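Local atomic coordinates of deoxyribodipyrimidine photo-lyase (PDB entry 3UMV), a protein that catalyses the light-driven, FAD-dependent splitting of cyclobutane pyrimidine dimers in ultraviolet-damaged DNA, restoring the two separate pyrimidines. Residues 130-135 and 162-167; 139-144 and 336-341; 169-174 and 198-203. All coordinates share one frame; numbering follows the deposited sequence. Where two conformers were deposited one is given.

Contact 1 (130-135 and 162-167); sequences ASTLVA and AVHQVD
Strands 132-135 and 162-166 run parallel, their short axes 4.6 Å apart at closest approach and inclined by 20°, with Thr132, Leu133, Val134 and Ala135 paired in turn to Ala162, Val163, His164 and Gln165. Five backbone hydrogen bonds join them: Ala162 N to Ser131 O, Leu133 N to Ala162 O, His164 N to Leu133 O, Ala135 N to His164 O and Val166 N to Ala135 O. All five are short and nearly straight, the Leu133 N to Ala162 O bond measuring 2.8 Å. On the sheet face carrying Thr132, the CG2 methyl of this residue sits squarely over the His164 ring, 4.3 Å from its centroid and 6° off the normal, a CH-pi contact. Thr132 OG1 lies 3.8 Å from Ala162 CB. Further along the same face Val134 CG1 meets Val166 CG2 at 3.9 Å, the two branches crossing at a slant. With helix 141-157 between them the strands form a beta-alpha-beta unit of the Rossmann-like photolyase domain, and helix 54-66 covers this face, placing Leu62 against both Thr132 and His164. The other face, with Leu133 and Ala135, lies under helix 141-157, and helix 120-127 adds Ile121 and Val125 against Leu133. The leucine's CG lies anti to its own N (chi1 171°), which sends Leu133 CD2 to within 4.2 Å of Val163 CG1, and it packs on Val150 and Leu154. Gln165 reaches out on that face in an extended chain; its OE1 accepts a hydrogen bond from Arg27 and its NE2 donates to Asp136 O, which fixes the rotation of the amide.

Contact 2 (139-144 and 336-341); sequences PLRPVR and QYDSLS
Arg141 engages both Tyr337 and Asp338, through its backbone as well as its side chain. Its N-H donates a nearly straight hydrogen bond to Tyr337 OH, N to OH 2.8 Å, arriving at the edge of the phenol ring and in its plane. From CA the side chain starts toward the 336-341 loop, with CG lodged between the backbone N and the carbonyl carbon (chi1 83°). CB lies 3.8 Å from Tyr337 OH and CG 3.9 Å from that same oxygen; the aliphatic part passes alongside the hydroxyl. The chain then bends at chi3, which lays the guanidinium flat over the tyrosine: the planes are 8° apart and the centres of guanidinium and ring are 4.5 Å apart, an offset cation-pi stack. NE also passes near Tyr337 OH, and the guanidinium centre lies above that oxygen; of the terminal nitrogens NH2 alone reaches over the ring, at its rim, 3.7 Å from CZ of Tyr337. At the tip both terminal nitrogens grip Asp338 end-on in a salt bridge, NH1 to OD1 at 3.0 Å and NH2 to OD2 at 2.9 Å. The carboxylate lies near the guanidinium plane but is turned 41° to it, and both oxygens are met from above their own plane. NH2 also donates to Pro335 O, so stack, salt bridge and carbonyl together restrain the group's rotation. Leu140 CD2, 4.1 Å from Tyr337 CZ, adds an apolar touch. Leu140 is the N-cap residue of helix 141-157, in the alpha/beta domain. The tyrosine rests on Phe330 and Cys331 of helix 310-333 and meets Tyr434 of helix 431-442 edge-to-face, so the contact ties the start of one domain's helix to the helical, FAD-binding region.

Contact 3 (169-174 and 198-203); sequences HNVVPV and EYLVEF
Val171 O and Tyr199 O, one from each side of the contact, are both held by the guanidinium of Arg25, whose NH2 bonds the first and NH1 the second. The arginine thus bridges two segments that share no direct hydrogen bond. Against Val171 O comes the tyrosine's own CB, 3.3 Å away. The ring of Tyr199 then runs out beside Val172 and Pro173, with CG anti to the carbonyl carbon and beside the backbone N (chi1 -67°). Pro173 CD stands over one ring face, 3.9 Å from the centroid and 24° off the normal, displaced toward the rim on the side of CD1 and CE1. This is a CH-pi contact, and its closest atoms include Pro173 CD and Tyr199 CE1 at 3.6 Å. Glu198 CG lies over the opposite face, so the ring is sandwiched between aliphatic groups. Val172 CG1 approaches Tyr199 CD2 at 4.2 Å, the two side chains crossing at about a right angle. Val171 CG1 meets Leu200 CB at 4.0 Å and Tyr199 CB at 4.1 Å. Leu200 is the centre of an inverse gamma turn just past helix 196-199, and its side chain packs on Ala299, Leu300 and Lys303 of helix 295-305. Val171 N donates to the carboxylate of Glu325 on helix 310-333, part of the probable FAD-binding region. The side chains meet by apolar and CH-pi contacts alone, while the polar backbone atoms of Val171 take charged partners, Arg25 and Glu325; this implies that the direct contact is probably held by apolar packing, with Arg25 as a polar bridge between the two backbones.

Contacts 1 and 3, their centres 19 Å apart, touch: Asp167 OD2, just past strand 162-166, lies 2.9 Å from Val174 N, a probable hydrogen bond. Contact 2 starts just after strand 132-135 of contact 1, though their centres are 23 Å apart, and the long loop it closes contains contact 3; the nearest atoms of contacts 2 and 3 are about 6 Å apart. These two lie nearer the flavin: the side chain of Leu140 is about 5 Å from that of Arg429, and that of Val171 about 3 Å from that of Glu325, both probable FAD-binding residues, and about 10 Å from the bound FAD. Contact 1, centred about 22 Å from the chain's centre, lies farthest out.

Contact 1 (130-135 and 162-167)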
loop_
_atom_site.group_PDB
_atom_site.type_symbol
_atom_site.label_atom_id
_atom_site.label_comp_id
_atom_site.label_asym_id
_atom_site.label_seq_id
_atom_site.Cartn_x
_atom_site.Cartn_y
_atom_site.Cartn_z
ATOM N N ALA A 130 -0.670 24.575 -17.854
ATOM C CA ALA A 130 -1.292 24.357 -16.548
ATOM C C ALA A 130 -0.834 25.392 -15.525
ATOM O O ALA A 130 0.310 25.850 -15.551
ATOM C CB ALA A 130 -1.014 22.929 -16.037
ATOM N N SER A 131 -1.741 25.765 -14.633
ATOM C CA SER A 131 -1.423 26.694 -13.559
ATOM C C SER A 131 -0.883 25.927 -12.363
ATOM O O SER A 131 0.053 26.366 -11.701
ATOM C CB SER A 131 -2.673 27.459 -13.145
ATOM O OG SER A 131 -3.672 26.560 -12.701
ATOM N N THR A 132 -1.485 24.775 -12.085
ATOM C CA THR A 132 -1.094 23.986 -10.925
ATOM C C THR A 132 -1.024 22.491 -11.216
ATOM O O THR A 132 -1.892 21.942 -11.887
ATOM C CB THR A 132 -2.057 24.220 -9.742
ATOM O OG1 THR A 132 -2.200 25.630 -9.516
ATOM C CG2 THR A 132 -1.525 23.560 -8.466
ATOM N N LEU A 133 0.020 21.848 -10.703
ATOM C CA LEU A 133 0.101 20.395 -10.666
ATOM C C LEU A 133 -0.132 19.944 -9.230
ATOM O O LEU A 133 0.519 20.439 -8.315
ATOM C CB LEU A 133 1.487 19.933 -11.127
ATOM C CG LEU A 133 1.824 18.445 -10.956
ATOM C CD1 LEU A 133 1.018 17.598 -11.914
ATOM C CD2 LEU A 133 3.316 18.212 -11.169
ATOM N N VAL A 134 -1.062 19.017 -9.029
ATOM C CA VAL A 134 -1.298 18.454 -7.701
ATOM C C VAL A 134 -0.860 17.001 -7.695
ATOM O O VAL A 134 -1.281 16.229 -8.537
ATOM C CB VAL A 134 -2.784 18.516 -7.311
ATOM C CG1 VAL A 134 -2.992 17.894 -5.915
ATOM C CG2 VAL A 134 -3.286 19.962 -7.379
ATOM N N ALA A 135 -0.013 16.619 -6.747
ATOM C CA ALA A 135 0.359 15.206 -6.635
ATOM C C ALA A 135 -0.179 14.613 -5.341
ATOM O O ALA A 135 -0.430 15.348 -4.392
ATOM C CB ALA A 135 1.873 15.034 -6.712
ATOM N N ALA A 162 2.549 26.105 -10.256
ATOM C CA ALA A 162 2.503 25.756 -8.850
ATOM C C ALA A 162 2.489 24.235 -8.714
ATOM O O ALA A 162 1.910 23.534 -9.542
ATOM C CB ALA A 162 1.268 26.358 -8.202
ATOM N N VAL A 163 3.147 23.726 -7.682
ATOM C CA VAL A 163 3.091 22.290 -7.406
ATOM C C VAL A 163 2.664 22.060 -5.960
ATOM O O VAL A 163 3.313 22.553 -5.027
ATOM C CB VAL A 163 4.441 21.578 -7.667
ATOM C CG1 VAL A 163 4.265 20.076 -7.481
ATOM C CG2 VAL A 163 4.975 21.896 -9.060
ATOM N N HIS A 164 1.571 21.317 -5.770
ATOM C CA HIS A 164 1.081 21.002 -4.432
ATOM C C HIS A 164 1.079 19.493 -4.276
ATOM O O HIS A 164 0.808 18.772 -5.241
ATOM C CB HIS A 164 -0.363 21.470 -4.224
ATOM C CG HIS A 164 -0.548 22.956 -4.281
ATOM N ND1 HIS A 164 -1.753 23.558 -3.993
ATOM C CD2 HIS A 164 0.308 23.961 -4.591
ATOM C CE1 HIS A 164 -1.638 24.869 -4.124
ATOM N NE2 HIS A 164 -0.399 25.140 -4.498
ATOM N N GLN A 165 1.386 19.021 -3.075
ATOM C CA GLN A 165 1.219 17.601 -2.752
ATOM C C GLN A 165 0.194 17.434 -1.641
ATOM O O GLN A 165 0.203 18.157 -0.649
ATOM C CB GLN A 165 2.537 16.992 -2.299
ATOM C CG GLN A 165 2.421 15.523 -1.900
ATOM C CD GLN A 165 3.767 14.932 -1.585
ATOM O OE1 GLN A 165 4.536 15.497 -0.812
ATOM N NE2 GLN A 165 4.063 13.799 -2.187
ATOM N N VAL A 166 -0.694 16.466 -1.803
ATOM C CA VAL A 166 -1.753 16.251 -0.839
ATOM C C VAL A 166 -1.626 14.826 -0.321
ATOM O O VAL A 166 -1.477 13.900 -1.112
ATOM C CB VAL A 166 -3.142 16.452 -1.499
ATOM C CG1 VAL A 166 -4.261 16.125 -0.498
ATOM C CG2 VAL A 166 -3.285 17.882 -2.005
ATOM N N ASP A 167 -1.635 14.647 0.998
ATOM C CA ASP A 167 -1.745 13.297 1.532
ATOM C C ASP A 167 -3.192 12.851 1.426
ATOM O O ASP A 167 -4.059 13.286 2.203
ATOM C CB ASP A 167 -1.256 13.223 2.976
ATOM C CG ASP A 167 -1.174 11.788 3.493
ATOM O OD1 ASP A 167 -1.795 10.889 2.901
ATOM O OD2 ASP A 167 -0.496 11.574 4.516
#

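Contact 2 (139-144 and 336-341)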
loop_
_atom_site.group_PDB
_atom_site.type_symbol
_atom_site.label_atom_id
_atom_site.label_comp_id
_atom_site.label_asym_id
_atom_site.label_seq_id
_atom_site.Cartn_x
_atom_site.Cartn_y
_atom_site.Cartn_z
ATOM N N PRO A 139 5.598 7.555 0.638
ATOM C CA PRO A 139 6.950 7.711 1.180
ATOM C C PRO A 139 7.982 6.826 0.478
ATOM O O PRO A 139 9.171 6.881 0.810
ATOM C CB PRO A 139 6.788 7.246 2.639
ATOM C CG PRO A 139 5.692 6.219 2.580
ATOM C CD PRO A 139 4.743 6.709 1.498
ATOM N N LEU A 140 7.550 5.994 -0.459
ATOM C CA LEU A 140 8.496 5.057 -1.070
ATOM C C LEU A 140 9.510 5.821 -1.927
ATOM O O LEU A 140 9.145 6.745 -2.664
ATOM C CB LEU A 140 7.763 4.030 -1.919
ATOM C CG LEU A 140 6.838 3.115 -1.101
ATOM C CD1 LEU A 140 6.361 1.994 -2.000
ATOM C CD2 LEU A 140 7.554 2.556 0.157
ATOM N N ARG A 141 10.778 5.432 -1.861
ATOM C CA ARG A 141 11.802 6.228 -2.512
ATOM C C ARG A 141 11.641 6.398 -4.034
ATOM O O ARG A 141 11.897 7.486 -4.539
ATOM C CB ARG A 141 13.232 5.816 -2.101
ATOM C CG ARG A 141 13.835 4.633 -2.842
ATOM C CD ARG A 141 15.246 4.327 -2.317
ATOM N NE ARG A 141 15.269 4.115 -0.869
ATOM C CZ ARG A 141 15.201 2.918 -0.281
ATOM N NH1 ARG A 141 15.121 1.806 -1.013
ATOM N NH2 ARG A 141 15.229 2.827 1.045
ATOM N N PRO A 142 11.210 5.351 -4.774
ATOM C CA PRO A 142 11.128 5.648 -6.215
ATOM C C PRO A 142 10.047 6.666 -6.570
ATOM O O PRO A 142 10.172 7.376 -7.583
ATOM C CB PRO A 142 10.842 4.285 -6.866
ATOM C CG PRO A 142 10.523 3.354 -5.758
ATOM C CD PRO A 142 11.034 3.916 -4.472
ATOM N N VAL A 143 8.999 6.731 -5.757
ATOM C CA VAL A 143 7.928 7.692 -5.989
ATOM C C VAL A 143 8.351 9.113 -5.616
ATOM O O VAL A 143 8.148 10.052 -6.383
ATOM C CB VAL A 143 6.679 7.315 -5.205
ATOM C CG1 VAL A 143 5.605 8.351 -5.444
ATOM C CG2 VAL A 143 6.223 5.919 -5.605
ATOM N N ARG A 144 8.917 9.258 -4.416
ATOM C CA ARG A 144 9.469 10.521 -3.957
ATOM C C ARG A 144 10.501 11.054 -4.940
ATOM O O ARG A 144 10.517 12.243 -5.219
ATOM C CB ARG A 144 10.108 10.386 -2.559
ATOM C CG ARG A 144 9.145 10.046 -1.447
ATOM C CD ARG A 144 9.829 10.092 -0.072
ATOM N NE ARG A 144 10.153 11.453 0.370
ATOM C CZ ARG A 144 10.515 11.758 1.617
ATOM N NH1 ARG A 144 10.605 10.814 2.529
ATOM N NH2 ARG A 144 10.795 13.008 1.956
ATOM N N GLN A 336 16.302 4.720 5.119
ATOM C CA GLN A 336 16.776 3.348 4.991
ATOM C C GLN A 336 15.772 2.355 5.574
ATOM O O GLN A 336 16.107 1.503 6.417
ATOM C CB GLN A 336 18.160 3.198 5.634
ATOM C CG GLN A 336 19.240 3.926 4.847
ATOM C CD GLN A 336 20.565 3.982 5.588
ATOM O OE1 GLN A 336 21.483 3.211 5.308
ATOM N NE2 GLN A 336 20.663 4.891 6.549
ATOM N N TYR A 337 14.540 2.450 5.090
ATOM C CA TYR A 337 13.429 1.708 5.675
ATOM C C TYR A 337 13.407 0.242 5.261
ATOM O O TYR A 337 12.627 -0.538 5.797
ATOM C CB TYR A 337 12.092 2.379 5.330
ATOM C CG TYR A 337 11.874 2.589 3.846
ATOM C CD1 TYR A 337 11.606 1.507 3.002
ATOM C CD2 TYR A 337 11.949 3.856 3.294
ATOM C CE1 TYR A 337 11.415 1.692 1.639
ATOM C CE2 TYR A 337 11.758 4.056 1.927
ATOM C CZ TYR A 337 11.498 2.978 1.114
ATOM O OH TYR A 337 11.303 3.194 -0.223
ATOM N N ASP A 338 14.280 -0.137 4.325
ATOM C CA ASP A 338 14.323 -1.508 3.822
ATOM C C ASP A 338 15.679 -2.164 4.070
ATOM O O ASP A 338 16.089 -3.048 3.319
ATOM C CB ASP A 338 14.033 -1.529 2.309
ATOM C CG ASP A 338 15.014 -0.666 1.507
ATOM O OD1 ASP A 338 15.095 -0.851 0.274
ATOM O OD2 ASP A 338 15.714 0.184 2.102
ATOM N N SER A 339 16.368 -1.727 5.124
ATOM C CA SER A 339 17.714 -2.210 5.417
ATOM C C SER A 339 17.933 -2.268 6.928
ATOM O O SER A 339 17.258 -1.565 7.687
ATOM C CB SER A 339 18.750 -1.286 4.765
ATOM O OG SER A 339 19.981 -1.955 4.566
ATOM N N LEU A 340 18.869 -3.103 7.368
ATOM C CA LEU A 340 19.111 -3.268 8.800
ATOM C C LEU A 340 19.478 -1.931 9.424
ATOM O O LEU A 340 19.207 -1.683 10.595
ATOM C CB LEU A 340 20.222 -4.296 9.048
ATOM C CG LEU A 340 20.646 -4.520 10.500
ATOM C CD1 LEU A 340 19.464 -5.011 11.335
ATOM C CD2 LEU A 340 21.808 -5.527 10.576
ATOM N N SER A 341 20.085 -1.048 8.634
ATOM C CA SER A 341 20.501 0.227 9.202
ATOM C C SER A 341 19.302 1.066 9.650
ATOM O O SER A 341 19.444 1.933 10.485
ATOM C CB SER A 341 21.415 1.001 8.242
ATOM O OG SER A 341 20.778 1.204 6.996
#

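Contact 3 (169-174 and 198-203)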
loop_
_atom_site.group_PDB
_atom_site.type_symbol
_atom_site.label_atom_id
_atom_site.label_comp_id
_atom_site.label_asym_id
_atom_site.label_seq_id
_atom_site.Cartn_x
_atom_site.Cartn_y
_atom_site.Cartn_z
ATOM N N HIS A 169 -3.836 9.492 1.271
ATOM C CA HIS A 169 -3.837 8.082 1.677
ATOM C C HIS A 169 -4.058 7.890 3.179
ATOM O O HIS A 169 -4.647 6.901 3.613
ATOM C CB HIS A 169 -2.516 7.422 1.283
ATOM C CG HIS A 169 -2.647 5.973 0.934
ATOM N ND1 HIS A 169 -3.143 5.540 -0.280
ATOM C CD2 HIS A 169 -2.325 4.860 1.630
ATOM C CE1 HIS A 169 -3.127 4.218 -0.313
ATOM N NE2 HIS A 169 -2.632 3.781 0.834
ATOM N N ASN A 170 -3.578 8.829 3.979
ATOM C CA ASN A 170 -3.650 8.683 5.419
ATOM C C ASN A 170 -4.791 9.535 5.985
ATOM O O ASN A 170 -5.093 10.592 5.443
ATOM C CB ASN A 170 -2.331 9.114 6.055
ATOM C CG ASN A 170 -1.180 8.197 5.685
ATOM O OD1 ASN A 170 -1.243 6.990 5.922
ATOM N ND2 ASN A 170 -0.139 8.755 5.057
ATOM N N VAL A 171 -5.414 9.069 7.069
ATOM C CA VAL A 171 -6.437 9.852 7.757
ATOM C C VAL A 171 -5.810 11.108 8.325
ATOM O O VAL A 171 -6.323 12.212 8.136
ATOM C CB VAL A 171 -7.118 9.063 8.914
ATOM C CG1 VAL A 171 -8.182 9.918 9.578
ATOM C CG2 VAL A 171 -7.734 7.772 8.380
ATOM N N VAL A 172 -4.707 10.935 9.048
ATOM C CA VAL A 172 -3.977 12.074 9.574
ATOM C C VAL A 172 -2.766 12.278 8.669
ATOM O O VAL A 172 -1.981 11.350 8.459
ATOM C CB VAL A 172 -3.515 11.827 11.032
ATOM C CG1 VAL A 172 -2.805 13.059 11.590
ATOM C CG2 VAL A 172 -4.706 11.461 11.938
ATOM N N PRO A 173 -2.606 13.483 8.109
ATOM C CA PRO A 173 -1.484 13.724 7.191
ATOM C C PRO A 173 -0.157 13.285 7.784
ATOM O O PRO A 173 0.098 13.539 8.968
ATOM C CB PRO A 173 -1.519 15.240 7.007
ATOM C CG PRO A 173 -2.955 15.599 7.211
ATOM C CD PRO A 173 -3.495 14.653 8.235
ATOM N N VAL A 174 0.667 12.616 6.978
ATOM C CA VAL A 174 1.916 12.033 7.468
ATOM C C VAL A 174 2.848 13.055 8.157
ATOM O O VAL A 174 3.485 12.736 9.168
ATOM C CB VAL A 174 2.675 11.309 6.333
ATOM C CG1 VAL A 174 3.096 12.316 5.232
ATOM C CG2 VAL A 174 3.889 10.583 6.901
ATOM N N GLU A 198 -10.466 15.555 14.461
ATOM C CA GLU A 198 -10.260 16.611 13.484
ATOM C C GLU A 198 -10.101 16.116 12.043
ATOM O O GLU A 198 -10.431 16.842 11.101
ATOM C CB GLU A 198 -9.052 17.468 13.881
ATOM C CG GLU A 198 -8.705 18.563 12.887
ATOM C CD GLU A 198 -7.640 19.516 13.406
ATOM O OE1 GLU A 198 -7.042 19.234 14.467
ATOM O OE2 GLU A 198 -7.401 20.551 12.746
ATOM N N TYR A 199 -9.595 14.894 11.867
ATOM C CA TYR A 199 -9.280 14.383 10.524
ATOM C C TYR A 199 -10.175 13.254 10.020
ATOM O O TYR A 199 -10.338 13.078 8.800
ATOM C CB TYR A 199 -7.813 13.947 10.453
ATOM C CG TYR A 199 -6.876 15.118 10.576
ATOM C CD1 TYR A 199 -6.648 15.949 9.499
ATOM C CD2 TYR A 199 -6.242 15.404 11.776
ATOM C CE1 TYR A 199 -5.815 17.026 9.593
ATOM C CE2 TYR A 199 -5.387 16.494 11.885
ATOM C CZ TYR A 199 -5.176 17.294 10.778
ATOM O OH TYR A 199 -4.341 18.380 10.850
ATOM N N LEU A 200 -10.757 12.493 10.942
ATOM C CA LEU A 200 -11.670 11.428 10.548
ATOM C C LEU A 200 -13.072 11.991 10.321
ATOM O O LEU A 200 -13.959 11.855 11.165
ATOM C CB LEU A 200 -11.686 10.296 11.570
ATOM C CG LEU A 200 -12.510 9.076 11.176
ATOM C CD1 LEU A 200 -12.137 8.588 9.780
ATOM C CD2 LEU A 200 -12.293 7.958 12.199
ATOM N N VAL A 201 -13.239 12.620 9.164
ATOM C CA VAL A 201 -14.432 13.374 8.807
ATOM C C VAL A 201 -14.908 12.932 7.430
ATOM O O VAL A 201 -14.181 12.266 6.693
ATOM C CB VAL A 201 -14.137 14.891 8.782
ATOM C CG1 VAL A 201 -13.568 15.329 10.108
ATOM C CG2 VAL A 201 -13.164 15.238 7.665
ATOM N N GLU A 202 -16.132 13.296 7.078
ATOM C CA GLU A 202 -16.679 12.895 5.792
ATOM C C GLU A 202 -16.016 13.645 4.650
ATOM O O GLU A 202 -15.411 14.703 4.849
ATOM C CB GLU A 202 -18.204 13.110 5.760
ATOM C CG GLU A 202 -19.016 11.821 6.025
ATOM C CD GLU A 202 -18.807 10.740 4.959
ATOM O OE1 GLU A 202 -19.304 9.600 5.151
ATOM O OE2 GLU A 202 -18.151 11.026 3.925
ATOM N N PHE A 203 -16.156 13.090 3.451
ATOM C CA PHE A 203 -15.667 13.709 2.224
ATOM C C PHE A 203 -16.792 14.468 1.522
ATOM O O PHE A 203 -17.890 13.936 1.356
ATOM C CB PHE A 203 -15.203 12.629 1.249
ATOM C CG PHE A 203 -13.915 11.946 1.631
ATOM C CD1 PHE A 203 -13.915 10.837 2.467
ATOM C CD2 PHE A 203 -12.707 12.398 1.119
ATOM C CE1 PHE A 203 -12.721 10.195 2.794
ATOM C CE2 PHE A 203 -11.514 11.775 1.446
ATOM C CZ PHE A 203 -11.514 10.664 2.282
#